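Local coordinates for TCR beta chain (PDB 6LIR), which forms the beta half of the chicken alpha-beta T-cell receptor and, as in other such receptors, probably helps recognise peptide-MHC antigens, at residues L42-Y47 against E52-I57; A189-W192 against L196-F199; G104-V109 against P148-L153. All blocks are in the same frame, centred on the assembly; numbering follows the deposited sequence.

In the fold
The three contacts are spread along a chain of two immunoglobulin domains, one V-set and one C1-set. Interaction 1 pairs strands 40-46 and 51-54 at one border of a V-domain sheet. Interaction 2 lies in the C domain, on the opposite side of the chain's centre, with the two contact centres about 49 Å apart. Interaction 3 sits between them, its centre about 6 Å from the centre of the chain, where the two domains meet. Its strand 100-110 belongs to the same sheet as interaction 1, with centres about 23 Å apart. Its strand 152-157 neighbours strand 198-207 of interaction 2, with centres about 31 Å apart. None of the three touches another.

Interaction 1: residues L42-Y47 against E52-I57; sequences LIYSSY and ENKGDI
Asn53 N donates to Ser45 O at 2.8 Å, the shortest hydrogen bond between the two strand segments of this antiparallel beta hairpin in the V-set domain. Ser45 N answers with a bond to Asn53 O of 3.0 Å. Ser45 and Asn53 are thus a hydrogen-bonded pair. A third backbone bond runs from Gly55 N to Ile43 O. Ile43 and Tyr44 both face Trp31 of strand 28-34, a classic beta bulge.

Tyr44 and Lys54 form the next, non-hydrogen-bonded pair. Their side chains lie alongside each other, pointing the same way. Lys54 CA sits over one face of the Tyr44 ring, 4.0 Å from its centroid, in a CH-pi contact. At the Gly55 end, Ile57 CD1 meets Ile43 CG1 at 3.7 Å. Asp56 carries a salt bridge to Lys96 of the TCR alpha chain.

At the other end, Asn53 CG lies anti to its own carbonyl carbon (chi1 -57°), and the amide crosses the Tyr47 side chain at about a right angle. Asn53 OD1 bonds to Gln51. Asn53 ND2 makes a weak bond to Ser45 OG and lies over the centre of the Tyr47 ring, 3.1 Å above its plane.

Interaction 2: residues A189-W192 against L196-F199; sequences AQEW and LNRF
Glu191 O, in the short helix 189-192 of the C1-set immunoglobulin domain, accepts a hydrogen bond from Asn197 ND2 at 2.8 Å. The donor lies in the carbonyl plane, on a lone pair. The oxygen in turn lies close to the plane of the Asn197 amide. The bond ties the helix to the residues that lead into strand 198-207.

Glu191 O also meets the edge of the Phe199 ring, in its plane, with Phe199 CZ at 3.6 Å. Beside it, Trp192 CE3 touches Phe199 CE2 at 3.8 Å. The two rings meet obliquely, their planes inclined at 33°. Trp192 CG is anti to the backbone N (chi1 167°), and CE3 and CZ3 of the six-membered indole ring are brought to Phe199.

Further out, both rings pack on Leu139, Ile187 and Ile218. These residues come from strands 136-146, 178-188 and 210-219, so the pair lies between the two sheets of the sandwich. Asn158 ND2 donates to Asn197 OD1 and helps fix which way the amide is turned. The Glu191 chain is extended, and its OE2 makes a salt bridge with Arg162. Glu191 CG, a methylene, lies 3.6 Å from Asn197 ND2.

Interaction 3: residues G104-V109 against P148-L153; sequences GTRLTV and PDHLNL
Arg106 NH2 and Asp149 OD2 form a salt bridge of 3.0 Å between the V-set and C1-set immunoglobulin domains. Arg106 is on strand 100-110, the last strand of the V domain. Asp149 is in the turn that leads into strand 152-157 of the C domain. The hydrogen bond within the bridge is weak, with an N-H...acceptor angle of 120°. Asp149 OD2 meets the guanidinium at its edge, near its plane. The carboxylate stands almost perpendicular to that plane, at 88°. Asp149 OD1 is also close to Arg106 NH2, at 3.1 Å, so one nitrogen faces both oxygens.

The His150 ring covers the aliphatic part of Arg106. Arg106 CG lies over the centre of one ring face in a CH-pi contact. The model is too tight there for its exact spacing to mean much. The Arg106 chain leaves with CG anti to the backbone N (chi1 171°) and bends at chi2, which lets it run across the ring toward Asp149. His150 ND1 is buried here and has no partner in the model. An alanine in place of His150 would remove that ring face and would probably leave the Arg106 chain freer to swing off the carboxylate.

Thr108 CG2 adds an apolar touch to Pro148 CB at 4.0 Å. Pro148 follows a cis peptide bond.

Behind the contact, backbone bonds to Ser6 and Leu8 hold Arg106, and Ser172 OG bonds to Asp149 O. The charge pair, with its poor hydrogen-bond angle, is likely to join the domains by electrostatics more than by a directed bond.

Interaction 1: residues L42-Y47 against E52-I57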
loop_
_atom_site.group_PDB
_atom_site.type_symbol
_atom_site.label_atom_id
_atom_site.label_comp_id
_atom_site.label_asym_id
_atom_site.label_seq_id
_atom_site.Cartn_x
_atom_site.Cartn_y
_atom_site.Cartn_z
ATOM N N LEU B 42 13.305 15.330 0.666
ATOM C CA LEU B 42 14.594 15.037 0.050
ATOM C C LEU B 42 15.689 14.886 1.100
ATOM O O LEU B 42 15.973 15.819 1.858
ATOM C CB LEU B 42 14.967 16.117 -0.959
ATOM C CG LEU B 42 16.165 15.695 -1.814
ATOM C CD1 LEU B 42 15.711 14.860 -2.997
ATOM C CD2 LEU B 42 16.956 16.905 -2.281
ATOM N N ILE B 43 16.303 13.706 1.136
ATOM C CA ILE B 43 17.444 13.438 2.008
ATOM C C ILE B 43 18.747 13.847 1.343
ATOM O O ILE B 43 19.549 14.588 1.917
ATOM C CB ILE B 43 17.473 11.946 2.396
ATOM C CG1 ILE B 43 16.111 11.493 2.921
ATOM C CG2 ILE B 43 18.567 11.684 3.422
ATOM C CD1 ILE B 43 16.040 10.004 3.162
ATOM N N TYR B 44 18.969 13.362 0.125
ATOM C CA TYR B 44 20.189 13.607 -0.625
ATOM C C TYR B 44 19.843 13.475 -2.097
ATOM O O TYR B 44 19.010 12.646 -2.471
ATOM C CB TYR B 44 21.282 12.593 -0.264
ATOM C CG TYR B 44 22.422 13.118 0.580
ATOM C CD1 TYR B 44 23.471 13.826 0.005
ATOM C CD2 TYR B 44 22.462 12.883 1.947
ATOM C CE1 TYR B 44 24.523 14.298 0.775
ATOM C CE2 TYR B 44 23.507 13.351 2.725
ATOM C CZ TYR B 44 24.535 14.057 2.133
ATOM O OH TYR B 44 25.575 14.523 2.904
ATOM N N SER B 45 20.482 14.291 -2.927
ATOM C CA SER B 45 20.309 14.213 -4.369
ATOM C C SER B 45 21.678 14.201 -5.032
ATOM O O SER B 45 22.710 14.380 -4.381
ATOM C CB SER B 45 19.465 15.380 -4.900
ATOM O OG SER B 45 20.182 16.603 -4.824
ATOM N N SER B 46 21.674 14.021 -6.350
ATOM C CA SER B 46 22.909 13.937 -7.116
ATOM C C SER B 46 22.624 14.396 -8.534
ATOM O O SER B 46 21.713 13.871 -9.183
ATOM C CB SER B 46 23.455 12.502 -7.126
ATOM O OG SER B 46 24.516 12.364 -8.058
ATOM N N TYR B 47 23.408 15.354 -9.021
ATOM C CA TYR B 47 23.239 15.846 -10.380
ATOM C C TYR B 47 24.090 15.083 -11.383
ATOM O O TYR B 47 23.975 15.333 -12.587
ATOM C CB TYR B 47 23.579 17.345 -10.460
ATOM C CG TYR B 47 22.764 18.243 -9.549
ATOM C CD1 TYR B 47 21.449 17.933 -9.216
ATOM C CD2 TYR B 47 23.308 19.415 -9.031
ATOM C CE1 TYR B 47 20.704 18.761 -8.385
ATOM C CE2 TYR B 47 22.572 20.247 -8.201
ATOM C CZ TYR B 47 21.270 19.913 -7.882
ATOM O OH TYR B 47 20.533 20.734 -7.056
ATOM N N GLU B 52 27.101 15.056 -5.047
ATOM C CA GLU B 52 26.030 14.886 -4.075
ATOM C C GLU B 52 25.587 16.241 -3.541
ATOM O O GLU B 52 26.374 17.190 -3.476
ATOM C CB GLU B 52 26.464 13.979 -2.916
ATOM C CG GLU B 52 26.839 12.562 -3.343
ATOM C CD GLU B 52 28.312 12.422 -3.692
ATOM O OE1 GLU B 52 29.134 13.178 -3.128
ATOM O OE2 GLU B 52 28.647 11.558 -4.530
ATOM N N ASN B 53 24.314 16.321 -3.153
ATOM C CA ASN B 53 23.757 17.515 -2.530
ATOM C C ASN B 53 22.963 17.115 -1.300
ATOM O O ASN B 53 22.060 16.275 -1.387
ATOM C CB ASN B 53 22.848 18.285 -3.495
ATOM C CG ASN B 53 23.549 18.679 -4.774
ATOM O OD1 ASN B 53 24.432 19.534 -4.774
ATOM N ND2 ASN B 53 23.149 18.062 -5.879
ATOM N N LYS B 54 23.280 17.729 -0.164
ATOM C CA LYS B 54 22.503 17.496 1.044
ATOM C C LYS B 54 21.100 18.064 0.880
ATOM O O LYS B 54 20.904 19.098 0.235
ATOM C CB LYS B 54 23.181 18.134 2.255
ATOM C CG LYS B 54 24.594 17.654 2.534
ATOM C CD LYS B 54 25.205 18.447 3.684
ATOM C CE LYS B 54 26.681 18.122 3.879
ATOM N NZ LYS B 54 27.280 18.942 4.973
ATOM N N GLY B 55 20.120 17.383 1.467
ATOM C CA GLY B 55 18.767 17.893 1.555
ATOM C C GLY B 55 18.544 18.638 2.855
ATOM O O GLY B 55 19.487 19.006 3.559
ATOM N N ASP B 56 17.269 18.841 3.193
ATOM C CA ASP B 56 16.942 19.517 4.448
ATOM C C ASP B 56 17.150 18.612 5.653
ATOM O O ASP B 56 17.425 19.106 6.752
ATOM C CB ASP B 56 15.506 20.036 4.438
ATOM C CG ASP B 56 15.426 21.504 4.078
ATOM O OD1 ASP B 56 16.284 22.278 4.555
ATOM O OD2 ASP B 56 14.524 21.878 3.298
ATOM N N ILE B 57 17.015 17.301 5.473
ATOM C CA ILE B 57 16.960 16.358 6.583
ATOM C C ILE B 57 18.162 15.428 6.504
ATOM O O ILE B 57 18.102 14.273 6.941
ATOM C CB ILE B 57 15.644 15.560 6.579
ATOM C CG1 ILE B 57 15.455 14.846 5.241
ATOM C CG2 ILE B 57 14.466 16.477 6.861
ATOM C CD1 ILE B 57 14.365 13.801 5.265
#

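Interaction 2: residues A189-W192 against L196-F199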
loop_
_atom_site.group_PDB
_atom_site.type_symbol
_atom_site.label_atom_id
_atom_site.label_comp_id
_atom_site.label_asym_id
_atom_site.label_seq_id
_atom_site.Cartn_x
_atom_site.Cartn_y
_atom_site.Cartn_z
ATOM N N ALA B 189 -16.443 -19.648 -7.655
ATOM C CA ALA B 189 -16.564 -21.056 -7.283
ATOM C C ALA B 189 -15.937 -21.979 -8.329
ATOM O O ALA B 189 -15.284 -22.968 -7.975
ATOM C CB ALA B 189 -18.035 -21.409 -7.061
ATOM N N GLN B 190 -16.111 -21.663 -9.619
ATOM C CA GLN B 190 -15.510 -22.463 -10.689
ATOM C C GLN B 190 -13.991 -22.544 -10.545
ATOM O O GLN B 190 -13.393 -23.607 -10.758
ATOM C CB GLN B 190 -15.904 -21.930 -12.070
ATOM C CG GLN B 190 -16.009 -20.426 -12.222
ATOM C CD GLN B 190 -17.379 -19.910 -11.815
ATOM O OE1 GLN B 190 -17.646 -19.713 -10.629
ATOM N NE2 GLN B 190 -18.264 -19.723 -12.791
ATOM N N GLU B 191 -13.348 -21.433 -10.173
ATOM C CA GLU B 191 -11.896 -21.452 -10.035
ATOM C C GLU B 191 -11.483 -22.197 -8.774
ATOM O O GLU B 191 -10.420 -22.823 -8.747
ATOM C CB GLU B 191 -11.340 -20.024 -10.021
ATOM C CG GLU B 191 -9.815 -19.983 -9.978
ATOM C CD GLU B 191 -9.212 -18.581 -10.072
ATOM O OE1 GLU B 191 -9.961 -17.581 -10.052
ATOM O OE2 GLU B 191 -7.966 -18.483 -10.166
ATOM N N TRP B 192 -12.317 -22.161 -7.733
ATOM C CA TRP B 192 -11.984 -22.872 -6.502
ATOM C C TRP B 192 -12.129 -24.380 -6.676
ATOM O O TRP B 192 -11.347 -25.151 -6.109
ATOM C CB TRP B 192 -12.858 -22.393 -5.343
ATOM C CG TRP B 192 -12.766 -23.302 -4.150
ATOM C CD1 TRP B 192 -13.752 -24.102 -3.646
ATOM C CD2 TRP B 192 -11.612 -23.524 -3.329
ATOM N NE1 TRP B 192 -13.286 -24.798 -2.556
ATOM C CE2 TRP B 192 -11.977 -24.462 -2.340
ATOM C CE3 TRP B 192 -10.310 -23.014 -3.327
ATOM C CZ2 TRP B 192 -11.084 -24.903 -1.363
ATOM C CZ3 TRP B 192 -9.423 -23.455 -2.356
ATOM C CH2 TRP B 192 -9.816 -24.388 -1.387
ATOM N N LEU B 196 -6.331 -28.963 -9.182
ATOM C CA LEU B 196 -5.025 -28.636 -9.738
ATOM C C LEU B 196 -4.603 -27.201 -9.453
ATOM O O LEU B 196 -3.410 -26.889 -9.557
ATOM C CB LEU B 196 -5.019 -28.888 -11.246
ATOM C CG LEU B 196 -5.372 -30.330 -11.614
ATOM C CD1 LEU B 196 -5.589 -30.467 -13.111
ATOM C CD2 LEU B 196 -4.294 -31.289 -11.122
ATOM N N ASN B 197 -5.546 -26.326 -9.108
ATOM C CA ASN B 197 -5.215 -24.925 -8.886
ATOM C C ASN B 197 -4.458 -24.766 -7.573
ATOM O O ASN B 197 -4.925 -25.180 -6.506
ATOM C CB ASN B 197 -6.483 -24.075 -8.885
ATOM C CG ASN B 197 -6.940 -23.720 -10.287
ATOM O OD1 ASN B 197 -6.206 -23.910 -11.259
ATOM N ND2 ASN B 197 -8.158 -23.201 -10.399
ATOM N N ARG B 198 -3.282 -24.165 -7.659
ATOM C CA ARG B 198 -2.392 -23.989 -6.521
ATOM C C ARG B 198 -2.489 -22.541 -6.054
ATOM O O ARG B 198 -2.044 -21.626 -6.756
ATOM C CB ARG B 198 -0.962 -24.371 -6.890
ATOM C CG ARG B 198 0.095 -23.930 -5.896
ATOM C CD ARG B 198 1.329 -24.806 -6.033
ATOM N NE ARG B 198 2.263 -24.275 -7.019
ATOM C CZ ARG B 198 2.236 -24.580 -8.313
ATOM N NH1 ARG B 198 3.125 -24.042 -9.138
ATOM N NH2 ARG B 198 1.324 -25.423 -8.784
ATOM N N PHE B 199 -3.058 -22.330 -4.869
ATOM C CA PHE B 199 -3.261 -20.991 -4.329
ATOM C C PHE B 199 -2.209 -20.763 -3.251
ATOM O O PHE B 199 -2.219 -21.422 -2.208
ATOM C CB PHE B 199 -4.672 -20.828 -3.768
ATOM C CG PHE B 199 -5.753 -21.052 -4.781
ATOM C CD1 PHE B 199 -6.100 -20.056 -5.684
ATOM C CD2 PHE B 199 -6.417 -22.265 -4.838
ATOM C CE1 PHE B 199 -7.098 -20.274 -6.623
ATOM C CE2 PHE B 199 -7.408 -22.486 -5.768
ATOM C CZ PHE B 199 -7.751 -21.493 -6.661
#

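Interaction 3: residues G104-V109 against P148-L153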
loop_
_atom_site.group_PDB
_atom_site.type_symbol
_atom_site.label_atom_id
_atom_site.label_comp_id
_atom_site.label_asym_id
_atom_site.label_seq_id
_atom_site.Cartn_x
_atom_site.Cartn_y
_atom_site.Cartn_z
ATOM N N GLY B 104 10.397 1.545 -3.245
ATOM C CA GLY B 104 10.563 1.958 -1.868
ATOM C C GLY B 104 11.132 0.907 -0.942
ATOM O O GLY B 104 10.879 -0.292 -1.093
ATOM N N THR B 105 11.923 1.363 0.022
ATOM C CA THR B 105 12.580 0.500 0.990
ATOM C C THR B 105 11.992 0.816 2.353
ATOM O O THR B 105 12.078 1.959 2.817
ATOM C CB THR B 105 14.092 0.738 1.017
ATOM O OG1 THR B 105 14.661 0.454 -0.268
ATOM C CG2 THR B 105 14.747 -0.146 2.073
ATOM N N ARG B 106 11.408 -0.185 2.999
ATOM C CA ARG B 106 10.909 0.002 4.350
ATOM C C ARG B 106 12.023 -0.360 5.318
ATOM O O ARG B 106 12.455 -1.516 5.379
ATOM C CB ARG B 106 9.669 -0.836 4.641
ATOM C CG ARG B 106 9.304 -0.789 6.118
ATOM C CD ARG B 106 8.411 0.400 6.442
ATOM N NE ARG B 106 7.590 0.169 7.629
ATOM C CZ ARG B 106 7.792 0.757 8.805
ATOM N NH1 ARG B 106 8.796 1.616 8.959
ATOM N NH2 ARG B 106 6.991 0.488 9.829
ATOM N N LEU B 107 12.485 0.635 6.061
ATOM C CA LEU B 107 13.584 0.484 6.995
ATOM C C LEU B 107 13.038 0.655 8.402
ATOM O O LEU B 107 12.312 1.616 8.680
ATOM C CB LEU B 107 14.675 1.519 6.708
ATOM C CG LEU B 107 16.051 1.362 7.353
ATOM C CD1 LEU B 107 17.134 1.764 6.368
ATOM C CD2 LEU B 107 16.147 2.202 8.610
ATOM N N THR B 108 13.378 -0.280 9.278
ATOM C CA THR B 108 12.999 -0.215 10.681
ATOM C C THR B 108 14.265 -0.320 11.516
ATOM O O THR B 108 15.072 -1.233 11.311
ATOM C CB THR B 108 12.019 -1.337 11.052
ATOM O OG1 THR B 108 11.012 -1.457 10.040
ATOM C CG2 THR B 108 11.347 -1.045 12.385
ATOM N N VAL B 109 14.442 0.610 12.446
ATOM C CA VAL B 109 15.582 0.591 13.351
ATOM C C VAL B 109 15.097 0.077 14.695
ATOM O O VAL B 109 14.216 0.679 15.322
ATOM C CB VAL B 109 16.221 1.979 13.488
ATOM C CG1 VAL B 109 17.301 1.954 14.562
ATOM C CG2 VAL B 109 16.799 2.426 12.160
ATOM N N PRO B 148 9.421 -6.812 13.429
ATOM C CA PRO B 148 8.572 -5.640 13.658
ATOM C C PRO B 148 7.335 -5.569 12.765
ATOM O O PRO B 148 7.003 -6.537 12.083
ATOM C CB PRO B 148 9.512 -4.464 13.367
ATOM C CG PRO B 148 10.655 -5.030 12.571
ATOM C CD PRO B 148 10.509 -6.519 12.482
ATOM N N ASP B 149 6.666 -4.412 12.787
ATOM C CA ASP B 149 5.341 -4.284 12.192
ATOM C C ASP B 149 5.320 -4.457 10.679
ATOM O O ASP B 149 4.251 -4.735 10.124
ATOM C CB ASP B 149 4.751 -2.917 12.539
ATOM C CG ASP B 149 5.519 -1.778 11.904
ATOM O OD1 ASP B 149 6.752 -1.904 11.757
ATOM O OD2 ASP B 149 4.891 -0.756 11.551
ATOM N N HIS B 150 6.449 -4.308 9.993
ATOM C CA HIS B 150 6.436 -4.333 8.536
ATOM C C HIS B 150 6.668 -5.732 7.989
ATOM O O HIS B 150 7.615 -6.420 8.385
ATOM C CB HIS B 150 7.450 -3.378 7.921
ATOM C CG HIS B 150 7.155 -3.076 6.485
ATOM N ND1 HIS B 150 7.781 -3.726 5.443
ATOM C CD2 HIS B 150 6.275 -2.217 5.918
ATOM C CE1 HIS B 150 7.312 -3.268 4.296
ATOM N NE2 HIS B 150 6.400 -2.348 4.556
ATOM N N LEU B 151 5.814 -6.125 7.051
ATOM C CA LEU B 151 5.869 -7.423 6.403
ATOM C C LEU B 151 5.038 -7.328 5.134
ATOM O O LEU B 151 4.052 -6.590 5.084
ATOM C CB LEU B 151 5.343 -8.515 7.339
ATOM C CG LEU B 151 5.169 -9.950 6.856
ATOM C CD1 LEU B 151 5.460 -10.869 8.016
ATOM C CD2 LEU B 151 3.757 -10.186 6.333
ATOM N N ASN B 152 5.449 -8.059 4.103
ATOM C CA ASN B 152 4.728 -8.067 2.840
ATOM C C ASN B 152 4.068 -9.420 2.633
ATOM O O ASN B 152 4.686 -10.464 2.862
ATOM C CB ASN B 152 5.665 -7.769 1.667
ATOM C CG ASN B 152 5.910 -6.289 1.480
ATOM O OD1 ASN B 152 7.056 -5.840 1.444
ATOM N ND2 ASN B 152 4.833 -5.520 1.358
ATOM N N LEU B 153 2.815 -9.391 2.183
ATOM C CA LEU B 153 2.035 -10.593 1.912
ATOM C C LEU B 153 1.527 -10.518 0.480
ATOM O O LEU B 153 0.851 -9.552 0.114
ATOM C CB LEU B 153 0.868 -10.699 2.901
ATOM C CG LEU B 153 0.357 -12.059 3.372
ATOM C CD1 LEU B 153 1.466 -12.882 3.993
ATOM C CD2 LEU B 153 -0.779 -11.858 4.367
#